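Local coordinates for dual specificity protein phosphatase 8 (Homo sapiens, PDB 4JMK), which probably removes phosphate from tyrosine, serine and threonine residues of proteins, with its catalytic domain present here, and negatively regulates mitogen-activated protein kinases, at residues I98-I103 and P123-N128. The protein carries 1 engineered substitution. Residues are numbered along the deposited sequence; the frame is centred on the assembly and turned at random.
Sequences IAIAYI and PSISPN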
ATOM      1  N   ILE A  98      -1.861  -3.146   1.571  1.00 14.93           N
ATOM      2  CA  ILE A  98      -0.458  -2.821   1.289  1.00 13.87           C
ATOM      3  C   ILE A  98       0.069  -1.719   2.207  1.00 15.90           C
ATOM      4  O   ILE A  98       1.166  -1.848   2.771  1.00 14.21           O
ATOM      5  CB  ILE A  98      -0.252  -2.480  -0.197  1.00 15.93           C
ATOM      6  CG1 ILE A  98      -0.426  -3.756  -1.025  1.00 18.60           C
ATOM      7  CG2 ILE A  98       1.150  -1.855  -0.449  1.00 12.56           C
ATOM      8  CD1 ILE A  98      -0.509  -3.530  -2.542  1.00 22.85           C
ATOM      9  N   ALA A  99      -0.716  -0.654   2.385  1.00 15.96           N
ATOM     10  CA  ALA A  99      -0.341   0.431   3.296  1.00 14.99           C
ATOM     11  C   ALA A  99      -0.124  -0.085   4.713  1.00 11.76           C
ATOM     12  O   ALA A  99       0.827   0.333   5.398  1.00 12.24           O
ATOM     13  CB  ALA A  99      -1.404   1.518   3.294  1.00 14.26           C
ATOM     14  N   ILE A 100      -1.007  -0.975   5.158  1.00 14.47           N
ATOM     15  CA  ILE A 100      -0.883  -1.543   6.512  1.00 14.19           C
ATOM     16  C   ILE A 100       0.406  -2.335   6.634  1.00 14.60           C
ATOM     17  O   ILE A 100       1.138  -2.170   7.606  1.00 13.55           O
ATOM     18  CB  ILE A 100      -2.105  -2.422   6.900  1.00 15.29           C
ATOM     19  CG1 ILE A 100      -3.356  -1.542   6.970  1.00 13.06           C
ATOM     20  CG2 ILE A 100      -1.878  -3.094   8.262  1.00 12.71           C
ATOM     21  CD1 ILE A 100      -4.679  -2.307   6.919  1.00 12.23           C
ATOM     22  N   ALA A 101       0.693  -3.189   5.654  1.00 19.00           N
ATOM     23  CA  ALA A 101       1.944  -3.954   5.676  1.00 17.94           C
ATOM     24  C   ALA A 101       3.175  -3.039   5.696  1.00 17.53           C
ATOM     25  O   ALA A 101       4.172  -3.338   6.358  1.00 14.91           O
ATOM     26  CB  ALA A 101       2.004  -4.915   4.486  1.00 17.86           C
ATOM     27  N   TYR A 102       3.121  -1.931   4.961  1.00 14.31           N
ATOM     28  CA  TYR A 102       4.259  -1.022   4.929  1.00 12.78           C
ATOM     29  C   TYR A 102       4.556  -0.460   6.318  1.00 15.97           C
ATOM     30  O   TYR A 102       5.718  -0.351   6.728  1.00 13.76           O
ATOM     31  CB  TYR A 102       4.017   0.130   3.942  1.00 14.47           C
ATOM     32  CG  TYR A 102       5.183   1.087   3.919  1.00 18.96           C
ATOM     33  CD1 TYR A 102       6.312   0.818   3.152  1.00 13.61           C
ATOM     34  CD2 TYR A 102       5.172   2.245   4.687  1.00 15.70           C
ATOM     35  CE1 TYR A 102       7.402   1.692   3.151  1.00 12.86           C
ATOM     36  CE2 TYR A 102       6.253   3.121   4.687  1.00 14.42           C
ATOM     37  CZ  TYR A 102       7.356   2.833   3.916  1.00 16.85           C
ATOM     38  OH  TYR A 102       8.426   3.695   3.918  1.00 15.05           O
ATOM     39  N   ILE A 103       3.505  -0.092   7.038  1.00 14.33           N
ATOM     40  CA  ILE A 103       3.676   0.456   8.377  1.00 14.50           C
ATOM     41  C   ILE A 103       4.179  -0.611   9.324  1.00 13.74           C
ATOM     42  O   ILE A 103       5.054  -0.351  10.159  1.00 16.65           O
ATOM     43  CB  ILE A 103       2.369   1.084   8.876  1.00 15.81           C
ATOM     44  CG1 ILE A 103       2.086   2.339   8.052  1.00 24.11           C
ATOM     45  CG2 ILE A 103       2.449   1.462  10.338  1.00 18.69           C
ATOM     46  CD1 ILE A 103       0.702   2.815   8.200  1.00 29.48           C
ATOM     47  N   PRO A 123     -11.014   6.019   7.665  1.00 21.82           N
ATOM     48  CA  PRO A 123     -12.022   5.195   8.348  1.00 17.96           C
ATOM     49  C   PRO A 123     -12.819   4.297   7.414  1.00 19.63           C
ATOM     50  O   PRO A 123     -13.366   3.285   7.860  1.00 22.56           O
ATOM     51  CB  PRO A 123     -12.957   6.233   8.981  1.00 23.05           C
ATOM     52  CG  PRO A 123     -12.100   7.436   9.186  1.00 29.98           C
ATOM     53  CD  PRO A 123     -11.135   7.445   8.021  1.00 24.86           C
ATOM     54  N   SER A 124     -12.892   4.661   6.140  1.00 19.67           N
ATOM     55  CA  SER A 124     -13.632   3.865   5.172  1.00 20.13           C
ATOM     56  C   SER A 124     -12.957   2.542   4.787  1.00 22.82           C
ATOM     57  O   SER A 124     -13.571   1.721   4.096  1.00 24.66           O
ATOM     58  CB  SER A 124     -13.912   4.687   3.911  1.00 27.98           C
ATOM     59  OG  SER A 124     -12.710   5.039   3.232  1.00 23.30           O
ATOM     60  N   ILE A 125     -11.709   2.307   5.202  1.00 17.59           N
ATOM     61  CA  ILE A 125     -11.070   1.059   4.769  1.00 22.67           C
ATOM     62  C   ILE A 125     -11.812  -0.120   5.372  1.00 25.25           C
ATOM     63  O   ILE A 125     -12.367  -0.024   6.470  1.00 27.79           O
ATOM     64  CB  ILE A 125      -9.555   0.945   5.098  1.00 18.45           C
ATOM     65  CG1 ILE A 125      -9.296   0.855   6.604  1.00 22.13           C
ATOM     66  CG2 ILE A 125      -8.758   2.076   4.444  1.00 12.89           C
ATOM     67  CD1 ILE A 125      -7.916   0.314   6.940  1.00 19.40           C
ATOM     68  N   SER A 126     -11.839  -1.220   4.635  1.00 20.34           N
ATOM     69  CA  SER A 126     -12.552  -2.414   5.073  1.00 23.84           C
ATOM     70  C   SER A 126     -11.985  -3.623   4.352  1.00 23.33           C
ATOM     71  O   SER A 126     -12.678  -4.229   3.533  1.00 22.30           O
ATOM     72  CB  SER A 126     -14.035  -2.284   4.739  1.00 33.79           C
ATOM     73  OG  SER A 126     -14.735  -3.462   5.115  1.00 51.69           O
ATOM     74  N   PRO A 127     -10.714  -3.967   4.636  1.00 25.29           N
ATOM     75  CA  PRO A 127     -10.071  -5.019   3.837  1.00 24.91           C
ATOM     76  C   PRO A 127     -10.764  -6.354   4.039  1.00 21.64           C
ATOM     77  O   PRO A 127     -11.199  -6.685   5.159  1.00 21.55           O
ATOM     78  CB  PRO A 127      -8.637  -5.065   4.390  1.00 21.15           C
ATOM     79  CG  PRO A 127      -8.448  -3.756   5.134  1.00 23.32           C
ATOM     80  CD  PRO A 127      -9.819  -3.459   5.692  1.00 23.02           C
ATOM     81  N   ASN A 128     -10.909  -7.115   2.962  1.00 16.41           N
ATOM     82  CA  ASN A 128     -11.575  -8.398   3.093  1.00 24.27           C
ATOM     83  C   ASN A 128     -10.728  -9.302   3.991  1.00 21.12           C
ATOM     84  O   ASN A 128      -9.512  -9.094   4.154  1.00 17.19           O
ATOM     85  CB  ASN A 128     -11.847  -9.023   1.735  1.00 29.76           C
ATOM     86  CG  ASN A 128     -10.857 -10.095   1.386  1.00 42.63           C
ATOM     87  OD1 ASN A 128     -11.168 -11.284   1.432  1.00 50.29           O
ATOM     88  ND2 ASN A 128      -9.653  -9.688   1.034  1.00 46.53           N
TER
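I100 meets the 123-128 loop through a single methyl: its CD1 lies 4.2 Å from CD1 of I125 and 4.4 Å from CG of P127. Both are van der Waals distances between carbons, and no hydrogen bond joins the segments, so the contact is purely apolar. The I100 torsions account for its reach: with CG1 opposite the carbonyl carbon (chi1 -65°) and the chain extended beyond it (chi2 162°), CD1 becomes the leading atom. Only 69 Å² is buried between the segments, and the closest CA pair, I100 and P127, is 10.2 Å apart, evidence that side chains bridge the gap and the backbones do not pack. All three touching residues are buried, whereas P123, S124 and S126 are exposed and form the loop's solvent side. In this dual-specificity phosphatase catalytic domain the loop adjoins the P-loop after S88, the engineered residue at the predicted phosphocysteine position: S126 bonds I92 through the backbone, and N128 N bonds S93 OG. The contact is core packing beside that site; I125 and S88 side chains are about 9 Å apart. The loop connects helices 111-121 and 129-148; I100, on helix 94-107, also packs on A114 and V118 of the former and L135 of the latter, while P127 touches L132.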